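Putative sulfatase yidJ (Bacteroides fragilis, PDB 2QZU) probably hydrolyses sulfate esters as a metal-dependent arylsulfatase of the alkaline phosphatase superfamily. Local coordinates at residues G128-W133 with E202-K207; I209-G214 with F222-S227; N408-Y413 with A477-L482. All blocks are in the same frame, centred on the assembly; numbering follows the deposited sequence.

Contact 1. Residues G128-W133 with E202-K207; sequences GYIGKW and EYEASK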
loop_
_atom_site.group_PDB
_atom_site.type_symbol
_atom_site.label_atom_id
_atom_site.label_comp_id
_atom_site.label_asym_id
_atom_site.label_seq_id
_atom_site.Cartn_x
_atom_site.Cartn_y
_atom_site.Cartn_z
ATOM N N GLY A 128 -10.301 -30.568 -8.040
ATOM C CA GLY A 128 -10.350 -29.141 -8.328
ATOM C C GLY A 128 -9.571 -28.299 -7.325
ATOM O O GLY A 128 -9.542 -28.607 -6.135
ATOM N N TYR A 129 -8.934 -27.237 -7.807
ATOM C CA TYR A 129 -8.168 -26.343 -6.945
ATOM C C TYR A 129 -8.462 -24.902 -7.354
ATOM O O TYR A 129 -8.292 -24.531 -8.513
ATOM C CB TYR A 129 -6.663 -26.613 -7.080
ATOM C CG TYR A 129 -5.825 -25.955 -5.992
ATOM C CD1 TYR A 129 -5.316 -26.705 -4.929
ATOM C CD2 TYR A 129 -5.572 -24.584 -6.007
ATOM C CE1 TYR A 129 -4.578 -26.108 -3.907
ATOM C CE2 TYR A 129 -4.831 -23.972 -4.982
ATOM C CZ TYR A 129 -4.342 -24.744 -3.938
ATOM O OH TYR A 129 -3.628 -24.163 -2.916
ATOM N N ILE A 130 -8.910 -24.096 -6.399
ATOM C CA ILE A 130 -9.228 -22.699 -6.670
ATOM C C ILE A 130 -8.486 -21.817 -5.669
ATOM O O ILE A 130 -8.582 -22.036 -4.464
ATOM C CB ILE A 130 -10.751 -22.439 -6.513
ATOM C CG1 ILE A 130 -11.544 -23.353 -7.450
ATOM C CG2 ILE A 130 -11.067 -20.977 -6.800
ATOM C CD1 ILE A 130 -13.039 -23.328 -7.193
ATOM N N GLY A 131 -7.737 -20.835 -6.160
ATOM C CA GLY A 131 -7.042 -19.946 -5.243
ATOM C C GLY A 131 -5.532 -19.937 -5.303
ATOM O O GLY A 131 -4.930 -20.267 -6.326
ATOM N N LYS A 132 -4.926 -19.559 -4.182
ATOM C CA LYS A 132 -3.478 -19.453 -4.042
ATOM C C LYS A 132 -2.791 -20.809 -3.905
ATOM O O LYS A 132 -3.167 -21.625 -3.064
ATOM C CB LYS A 132 -3.163 -18.581 -2.823
ATOM C CG LYS A 132 -1.691 -18.399 -2.526
ATOM C CD LYS A 132 -1.508 -17.527 -1.294
ATOM C CE LYS A 132 -0.044 -17.447 -0.899
ATOM N NZ LYS A 132 0.139 -16.669 0.356
ATOM N N TRP A 133 -1.775 -21.031 -4.737
ATOM C CA TRP A 133 -1.002 -22.279 -4.754
ATOM C C TRP A 133 0.352 -22.052 -4.072
ATOM O O TRP A 133 0.735 -22.773 -3.147
ATOM C CB TRP A 133 -0.805 -22.707 -6.217
ATOM C CG TRP A 133 0.023 -23.937 -6.452
ATOM C CD1 TRP A 133 1.165 -24.022 -7.200
ATOM C CD2 TRP A 133 -0.266 -25.270 -6.009
ATOM N NE1 TRP A 133 1.600 -25.328 -7.255
ATOM C CE2 TRP A 133 0.739 -26.115 -6.533
ATOM C CE3 TRP A 133 -1.282 -25.834 -5.223
ATOM C CZ2 TRP A 133 0.762 -27.496 -6.297
ATOM C CZ3 TRP A 133 -1.262 -27.214 -4.986
ATOM C CH2 TRP A 133 -0.243 -28.025 -5.524
ATOM N N GLU A 202 -14.861 -13.719 -2.759
ATOM C CA GLU A 202 -16.176 -13.688 -3.392
ATOM C C GLU A 202 -16.169 -14.471 -4.694
ATOM O O GLU A 202 -17.050 -15.297 -4.937
ATOM C CB GLU A 202 -16.592 -12.247 -3.689
ATOM C CG GLU A 202 -17.409 -11.584 -2.611
ATOM C CD GLU A 202 -17.879 -10.201 -3.024
ATOM O OE1 GLU A 202 -18.428 -10.073 -4.141
ATOM O OE2 GLU A 202 -17.701 -9.249 -2.235
ATOM N N TYR A 203 -15.171 -14.196 -5.529
ATOM C CA TYR A 203 -15.036 -14.867 -6.817
ATOM C C TYR A 203 -14.747 -16.348 -6.605
ATOM O O TYR A 203 -15.363 -17.214 -7.228
ATOM C CB TYR A 203 -13.899 -14.237 -7.622
ATOM C CG TYR A 203 -13.630 -14.927 -8.946
ATOM C CD1 TYR A 203 -14.530 -14.829 -10.009
ATOM C CD2 TYR A 203 -12.472 -15.681 -9.131
ATOM C CE1 TYR A 203 -14.278 -15.469 -11.224
ATOM C CE2 TYR A 203 -12.213 -16.318 -10.332
ATOM C CZ TYR A 203 -13.112 -16.211 -11.373
ATOM O OH TYR A 203 -12.842 -16.860 -12.552
ATOM N N GLU A 204 -13.806 -16.630 -5.715
ATOM C CA GLU A 204 -13.436 -18.003 -5.424
ATOM C C GLU A 204 -14.621 -18.816 -4.922
ATOM O O GLU A 204 -14.816 -19.953 -5.344
ATOM C CB GLU A 204 -12.279 -18.015 -4.425
ATOM C CG GLU A 204 -10.973 -17.583 -5.078
ATOM C CD GLU A 204 -9.994 -16.940 -4.116
ATOM O OE1 GLU A 204 -10.243 -16.972 -2.892
ATOM O OE2 GLU A 204 -8.969 -16.404 -4.594
ATOM N N ALA A 205 -15.419 -18.238 -4.031
ATOM C CA ALA A 205 -16.587 -18.937 -3.516
ATOM C C ALA A 205 -17.589 -19.173 -4.649
ATOM O O ALA A 205 -18.247 -20.212 -4.698
ATOM C CB ALA A 205 -17.235 -18.132 -2.385
ATOM N N SER A 206 -17.707 -18.214 -5.565
ATOM C CA SER A 206 -18.627 -18.376 -6.687
ATOM C C SER A 206 -18.186 -19.515 -7.599
ATOM O O SER A 206 -19.015 -20.289 -8.074
ATOM C CB SER A 206 -18.734 -17.085 -7.497
ATOM O OG SER A 206 -19.420 -16.097 -6.758
ATOM N N LYS A 207 -16.881 -19.626 -7.839
ATOM C CA LYS A 207 -16.374 -20.695 -8.695
ATOM C C LYS A 207 -16.468 -22.041 -7.974
ATOM O O LYS A 207 -16.670 -23.078 -8.607
ATOM C CB LYS A 207 -14.923 -20.423 -9.105
ATOM C CG LYS A 207 -14.717 -19.124 -9.881
ATOM C CD LYS A 207 -15.593 -19.035 -11.132
ATOM C CE LYS A 207 -15.201 -20.065 -12.184
ATOM N NZ LYS A 207 -16.006 -19.920 -13.433
#
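This is a small, buried apolar contact in which Ile130 of strand 126-130 packs against Glu204 and Lys207 of helix 200-213. CG2 of Ile130, anti to the backbone N, lies against the aliphatic stem of Glu204, with CG2 3.8 Å from Glu204 CG; the two side chains run past each other in opposite directions. The other branch is extended (chi2 170°), which carries Ile130 CD1 to the helix backbone, 3.7 Å from Lys207 C. The pairing belongs to the alpha/beta sandwich of the sulfatase fold, with the helix lying along one face of the large mixed sheet; Leu224 of the neighbouring strand also touches Ile130. The chain then turns a corner at Gly131, where phi 118° and psi -155° would drive a CB into the carbonyl O of Ile130. Glu204 OE2 comes 4.1 Å from Gly131 CA but bonds the hydroxyl of Tyr183. Lys207 folds at chi2 and chi3 and places NZ in a salt bridge with Glu210. Across the corner, Tyr129 OH donates a 2.6 Å hydrogen bond to Lys132 O. Lys132 NZ pairs with Asp36; the Gly-Lys-Trp-His run here resembles the sulfatase motif whose lysine and histidine line the active site in relatives.

Contact 2. Residues I209-G214 with F222-S227; sequences IEYING and FALVVS
Helix 209-213 runs antiparallel to strand 222-227, their axes 10.3 Å apart at an angle of 173°, with Tyr211 and Leu224 the nearest pair of backbone positions. Tyr211 is the central side chain. With CG anti to the backbone N (chi1 -173°), the ring projects from the helix onto the strand, where Leu224 and Phe222 meet it in different ways. Leu224 CD1 sits over one face of the ring in a CH-pi contact, 4.2 Å from the centroid of the Tyr211 ring and 28° off its normal. CD2 of the same leucine lies on the same side of the ring but beyond its rim, 3.9 Å from Tyr211 CD2. Phe222 comes to the edge of the tyrosine, close to its plane, with Phe222 CD2 3.9 Å from Tyr211 CE2. The Leu224 CD2 methyl also has a second neighbour on the helix: Ile212, whose side chain crosses that of the leucine at about a right angle, brings CG1 to 4.2 Å from Leu224 CD2. No hydrogen bond spans the two segments, and the contacts are mainly apolar. The helix lies on the crossover that joins parallel strands 168-172 and 222-228, a beta-alpha-beta connection that passes over strand 126-130 between them. Tyr211 reaches Asn126 and the ring of His168 on those strands, Ile212 packs against Ile293 and Leu297 of helix 267-299, and Phe222 turns to Asn29 and Val31 of strand 29-35.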
loop_
_atom_site.group_PDB
_atom_site.type_symbol
_atom_site.label_atom_id
_atom_site.label_comp_id
_atom_site.label_asym_id
_atom_site.label_seq_id
_atom_site.Cartn_x
_atom_site.Cartn_y
_atom_site.Cartn_z
ATOM N N ILE A 209 -18.803 -22.835 -5.902
ATOM C CA ILE A 209 -20.220 -23.184 -5.958
ATOM C C ILE A 209 -20.541 -23.828 -7.307
ATOM O O ILE A 209 -21.241 -24.836 -7.370
ATOM C CB ILE A 209 -21.096 -21.930 -5.714
ATOM C CG1 ILE A 209 -20.958 -21.505 -4.247
ATOM C CG2 ILE A 209 -22.553 -22.214 -6.063
ATOM C CD1 ILE A 209 -21.668 -20.212 -3.899
ATOM N N GLU A 210 -20.020 -23.258 -8.388
ATOM C CA GLU A 210 -20.265 -23.843 -9.700
ATOM C C GLU A 210 -19.696 -25.259 -9.744
ATOM O O GLU A 210 -20.338 -26.176 -10.263
ATOM C CB GLU A 210 -19.632 -22.988 -10.798
ATOM C CG GLU A 210 -20.163 -21.567 -10.815
ATOM C CD GLU A 210 -19.651 -20.763 -11.989
ATOM O OE1 GLU A 210 -18.464 -20.911 -12.341
ATOM O OE2 GLU A 210 -20.437 -19.972 -12.551
ATOM N N TYR A 211 -18.498 -25.440 -9.195
ATOM C CA TYR A 211 -17.875 -26.761 -9.183
ATOM C C TYR A 211 -18.745 -27.743 -8.401
ATOM O O TYR A 211 -19.022 -28.852 -8.860
ATOM C CB TYR A 211 -16.490 -26.699 -8.533
ATOM C CG TYR A 211 -15.728 -28.000 -8.645
ATOM C CD1 TYR A 211 -15.095 -28.356 -9.832
ATOM C CD2 TYR A 211 -15.652 -28.880 -7.568
ATOM C CE1 TYR A 211 -14.401 -29.557 -9.948
ATOM C CE2 TYR A 211 -14.961 -30.088 -7.672
ATOM C CZ TYR A 211 -14.338 -30.416 -8.865
ATOM O OH TYR A 211 -13.646 -31.601 -8.979
ATOM N N ILE A 212 -19.171 -27.323 -7.216
ATOM C CA ILE A 212 -20.010 -28.151 -6.359
ATOM C C ILE A 212 -21.346 -28.503 -7.020
ATOM O O ILE A 212 -21.803 -29.646 -6.932
ATOM C CB ILE A 212 -20.250 -27.447 -5.002
ATOM C CG1 ILE A 212 -18.931 -27.415 -4.218
ATOM C CG2 ILE A 212 -21.332 -28.168 -4.219
ATOM C CD1 ILE A 212 -18.957 -26.560 -2.961
ATOM N N ASN A 213 -21.967 -27.531 -7.684
ATOM C CA ASN A 213 -23.234 -27.776 -8.367
ATOM C C ASN A 213 -23.043 -28.894 -9.394
ATOM O O ASN A 213 -23.919 -29.739 -9.577
ATOM C CB ASN A 213 -23.713 -26.512 -9.087
ATOM C CG ASN A 213 -24.223 -25.442 -8.135
ATOM O OD1 ASN A 213 -24.460 -24.301 -8.540
ATOM N ND2 ASN A 213 -24.402 -25.801 -6.871
ATOM N N GLY A 214 -21.885 -28.889 -10.050
ATOM C CA GLY A 214 -21.593 -29.893 -11.054
ATOM C C GLY A 214 -21.337 -31.292 -10.523
ATOM O O GLY A 214 -21.206 -32.233 -11.304
ATOM N N PHE A 222 -15.440 -36.463 -5.208
ATOM C CA PHE A 222 -14.674 -35.293 -5.615
ATOM C C PHE A 222 -13.905 -34.702 -4.444
ATOM O O PHE A 222 -14.245 -34.919 -3.277
ATOM C CB PHE A 222 -15.583 -34.209 -6.221
ATOM C CG PHE A 222 -16.476 -33.519 -5.219
ATOM C CD1 PHE A 222 -17.714 -34.058 -4.879
ATOM C CD2 PHE A 222 -16.085 -32.317 -4.633
ATOM C CE1 PHE A 222 -18.556 -33.407 -3.972
ATOM C CE2 PHE A 222 -16.919 -31.658 -3.723
ATOM C CZ PHE A 222 -18.157 -32.205 -3.393
ATOM N N ALA A 223 -12.846 -33.973 -4.776
ATOM C CA ALA A 223 -12.020 -33.287 -3.794
ATOM C C ALA A 223 -11.825 -31.888 -4.355
ATOM O O ALA A 223 -11.424 -31.725 -5.508
ATOM C CB ALA A 223 -10.665 -33.986 -3.633
ATOM N N LEU A 224 -12.129 -30.879 -3.548
ATOM C CA LEU A 224 -11.972 -29.499 -3.979
ATOM C C LEU A 224 -11.235 -28.702 -2.919
ATOM O O LEU A 224 -11.547 -28.790 -1.730
ATOM C CB LEU A 224 -13.342 -28.850 -4.234
ATOM C CG LEU A 224 -13.357 -27.337 -4.509
ATOM C CD1 LEU A 224 -12.801 -27.066 -5.898
ATOM C CD2 LEU A 224 -14.783 -26.794 -4.402
ATOM N N VAL A 225 -10.239 -27.941 -3.349
ATOM C CA VAL A 225 -9.500 -27.084 -2.438
ATOM C C VAL A 225 -9.866 -25.651 -2.801
ATOM O O VAL A 225 -9.893 -25.291 -3.978
ATOM C CB VAL A 225 -7.964 -27.233 -2.588
ATOM C CG1 VAL A 225 -7.262 -26.187 -1.730
ATOM C CG2 VAL A 225 -7.523 -28.631 -2.187
ATOM N N VAL A 226 -10.180 -24.846 -1.793
ATOM C CA VAL A 226 -10.490 -23.439 -2.005
ATOM C C VAL A 226 -9.487 -22.727 -1.098
ATOM O O VAL A 226 -9.610 -22.761 0.123
ATOM C CB VAL A 226 -11.937 -23.093 -1.587
ATOM C CG1 VAL A 226 -12.218 -21.626 -1.864
ATOM C CG2 VAL A 226 -12.921 -23.964 -2.356
ATOM N N SER A 227 -8.485 -22.110 -1.716
ATOM C CA SER A 227 -7.411 -21.423 -1.007
ATOM C C SER A 227 -7.550 -19.905 -1.128
ATOM O O SER A 227 -7.109 -19.306 -2.111
ATOM C CB SER A 227 -6.069 -21.887 -1.583
ATOM O OG SER A 227 -4.971 -21.258 -0.949
#

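Contact 3. Residues N408-Y413 with A477-L482; sequences NHATGY and AQYIKL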
loop_
_atom_site.group_PDB
_atom_site.type_symbol
_atom_site.label_atom_id
_atom_site.label_comp_id
_atom_site.label_asym_id
_atom_site.label_seq_id
_atom_site.Cartn_x
_atom_site.Cartn_y
_atom_site.Cartn_z
ATOM N N ASN A 408 21.408 -22.023 3.292
ATOM C CA ASN A 408 22.358 -22.609 4.243
ATOM C C ASN A 408 21.587 -23.354 5.321
ATOM O O ASN A 408 21.252 -22.785 6.360
ATOM C CB ASN A 408 23.231 -21.526 4.890
ATOM C CG ASN A 408 24.227 -22.099 5.892
ATOM O OD1 ASN A 408 24.356 -23.316 6.030
ATOM N ND2 ASN A 408 24.937 -21.220 6.594
ATOM N N HIS A 409 21.303 -24.628 5.075
ATOM C CA HIS A 409 20.545 -25.426 6.031
ATOM C C HIS A 409 21.195 -25.581 7.405
ATOM O O HIS A 409 20.535 -25.995 8.353
ATOM C CB HIS A 409 20.240 -26.809 5.442
ATOM C CG HIS A 409 19.326 -26.778 4.254
ATOM N ND1 HIS A 409 18.896 -27.919 3.615
ATOM C CD2 HIS A 409 18.771 -25.739 3.581
ATOM C CE1 HIS A 409 18.117 -27.589 2.598
ATOM N NE2 HIS A 409 18.026 -26.272 2.557
ATOM N N ALA A 410 22.481 -25.250 7.522
ATOM C CA ALA A 410 23.168 -25.366 8.806
ATOM C C ALA A 410 22.813 -24.208 9.732
ATOM O O ALA A 410 23.297 -24.133 10.863
ATOM C CB ALA A 410 24.683 -25.422 8.596
ATOM N N THR A 411 21.972 -23.302 9.248
ATOM C CA THR A 411 21.550 -22.150 10.039
ATOM C C THR A 411 20.034 -22.150 10.142
ATOM O O THR A 411 19.344 -22.397 9.158
ATOM C CB THR A 411 22.014 -20.825 9.395
ATOM O OG1 THR A 411 23.444 -20.760 9.426
ATOM C CG2 THR A 411 21.445 -19.624 10.151
ATOM N N GLY A 412 19.522 -21.880 11.339
ATOM C CA GLY A 412 18.085 -21.854 11.518
ATOM C C GLY A 412 17.636 -22.306 12.894
ATOM O O GLY A 412 18.434 -22.405 13.825
ATOM N N TYR A 413 16.340 -22.576 13.008
ATOM C CA TYR A 413 15.735 -23.019 14.257
ATOM C C TYR A 413 15.111 -24.394 14.127
ATOM O O TYR A 413 14.628 -24.771 13.061
ATOM C CB TYR A 413 14.581 -22.097 14.662
ATOM C CG TYR A 413 14.931 -20.744 15.216
ATOM C CD1 TYR A 413 15.316 -20.591 16.550
ATOM C CD2 TYR A 413 14.810 -19.602 14.428
ATOM C CE1 TYR A 413 15.562 -19.325 17.085
ATOM C CE2 TYR A 413 15.057 -18.337 14.949
ATOM C CZ TYR A 413 15.430 -18.206 16.278
ATOM O OH TYR A 413 15.675 -16.951 16.794
ATOM N N ALA A 477 20.063 -32.496 13.239
ATOM C CA ALA A 477 20.205 -33.375 14.398
ATOM C C ALA A 477 21.652 -33.466 14.878
ATOM O O ALA A 477 21.911 -33.572 16.075
ATOM C CB ALA A 477 19.693 -34.770 14.055
ATOM N N GLN A 478 22.591 -33.427 13.939
ATOM C CA GLN A 478 24.013 -33.528 14.266
ATOM C C GLN A 478 24.584 -32.349 15.055
ATOM O O GLN A 478 25.669 -32.456 15.628
ATOM C CB GLN A 478 24.824 -33.718 12.981
ATOM C CG GLN A 478 24.594 -35.063 12.314
ATOM C CD GLN A 478 25.221 -36.200 13.089
ATOM O OE1 GLN A 478 26.444 -36.280 13.212
ATOM N NE2 GLN A 478 24.391 -37.082 13.627
ATOM N N TYR A 479 23.854 -31.236 15.096
ATOM C CA TYR A 479 24.332 -30.054 15.807
ATOM C C TYR A 479 24.069 -30.112 17.309
ATOM O O TYR A 479 24.721 -29.418 18.086
ATOM C CB TYR A 479 23.701 -28.775 15.240
ATOM C CG TYR A 479 23.670 -28.679 13.729
ATOM C CD1 TYR A 479 24.626 -29.317 12.935
ATOM C CD2 TYR A 479 22.675 -27.940 13.092
ATOM C CE1 TYR A 479 24.582 -29.220 11.537
ATOM C CE2 TYR A 479 22.623 -27.834 11.705
ATOM C CZ TYR A 479 23.573 -28.479 10.933
ATOM O OH TYR A 479 23.480 -28.412 9.559
ATOM N N ILE A 480 23.107 -30.933 17.715
ATOM C CA ILE A 480 22.782 -31.079 19.128
ATOM C C ILE A 480 23.781 -32.064 19.725
ATOM O O ILE A 480 23.699 -33.268 19.490
ATOM C CB ILE A 480 21.341 -31.599 19.306
ATOM C CG1 ILE A 480 20.365 -30.614 18.652
ATOM C CG2 ILE A 480 21.022 -31.777 20.788
ATOM C CD1 ILE A 480 18.920 -31.054 18.689
ATOM N N LYS A 481 24.735 -31.542 20.486
ATOM C CA LYS A 481 25.764 -32.379 21.086
ATOM C C LYS A 481 25.331 -32.944 22.434
ATOM O O LYS A 481 25.172 -32.209 23.407
ATOM C CB LYS A 481 27.060 -31.578 21.250
ATOM C CG LYS A 481 27.460 -30.762 20.020
ATOM C CD LYS A 481 27.646 -31.622 18.774
ATOM C CE LYS A 481 28.066 -30.766 17.584
ATOM N NZ LYS A 481 28.201 -31.547 16.319
ATOM N N LEU A 482 25.135 -34.259 22.478
ATOM C CA LEU A 482 24.729 -34.939 23.703
ATOM C C LEU A 482 25.886 -34.953 24.700
ATOM O O LEU A 482 26.578 -35.992 24.795
ATOM C CB LEU A 482 24.279 -36.362 23.389
HETATM O O HOH W 1 20.837 -28.694 9.038
#
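A type I beta turn from Asn408 to Thr411, in the link between strands 399-404 and 412-417, meets Tyr479 from the chain's C-terminal tail. The strands belong to the four-stranded antiparallel sheet that, with helix 455-471, makes up the smaller C-terminal part of the molecule, as in other sulfatases. The tail leaves that helix and forms a short 3-10 segment at 477-479, from which the tyrosine reaches across to the turn. This is a modest contact at the surface. The hydroxyl end of Tyr479 does most of the touching: Tyr479 OH is 3.2 Å from Ala410 CA and 3.4 Å from Ala410 CB, while the methyl also lies 4.0 Å from Tyr479 CZ. CG of the tyrosine is anti to its own carbonyl carbon (chi1 -45°), which sends the phenol out toward the turn. The ring also meets that of Phe476, their planes at about 55°.

The turn is braced from within. Asn408 OD1 accepts from Ala410 N at 3.1 Å, an Asx turn, although the donor stands well above the carbonyl plane of the side chain, 50° out of it. Thr411 N closes the beta turn onto Asn408 O. Asp429 also bonds the turn, its OD1 accepting from Asn408 ND2 and its N donating to Thr411 OG1. Between turn and tail there is no direct hydrogen bond. A single water bridges them instead: it donates to His409 O at 2.8 Å and lies 2.7 Å from Tyr479 OH.

Overall arrangement
Contacts 1 and 2 are two levels of one interface: helix 200-213 meets strand 126-130 in contact 1 and, one to two turns later, the adjacent strand 222-228 in contact 2. Their centres are only 8 Å apart, and Ile130 O and Ser227 N, at 2.8 Å, probably form a hydrogen bond. While the helix packs on the sheet face, segments 128-133 and 222-227 lead toward the probable active site: Lys132 pairs with Asp36, and Ser227 OG bonds Arg80, on the helix beginning at Ser76, the residue predicted to become 3-oxoalanine but unmodified in this model. Contact 3 is remote, on the opposite side of the chain's centre, its centre about 39 Å from that of contact 1 and 42 Å from that of contact 2.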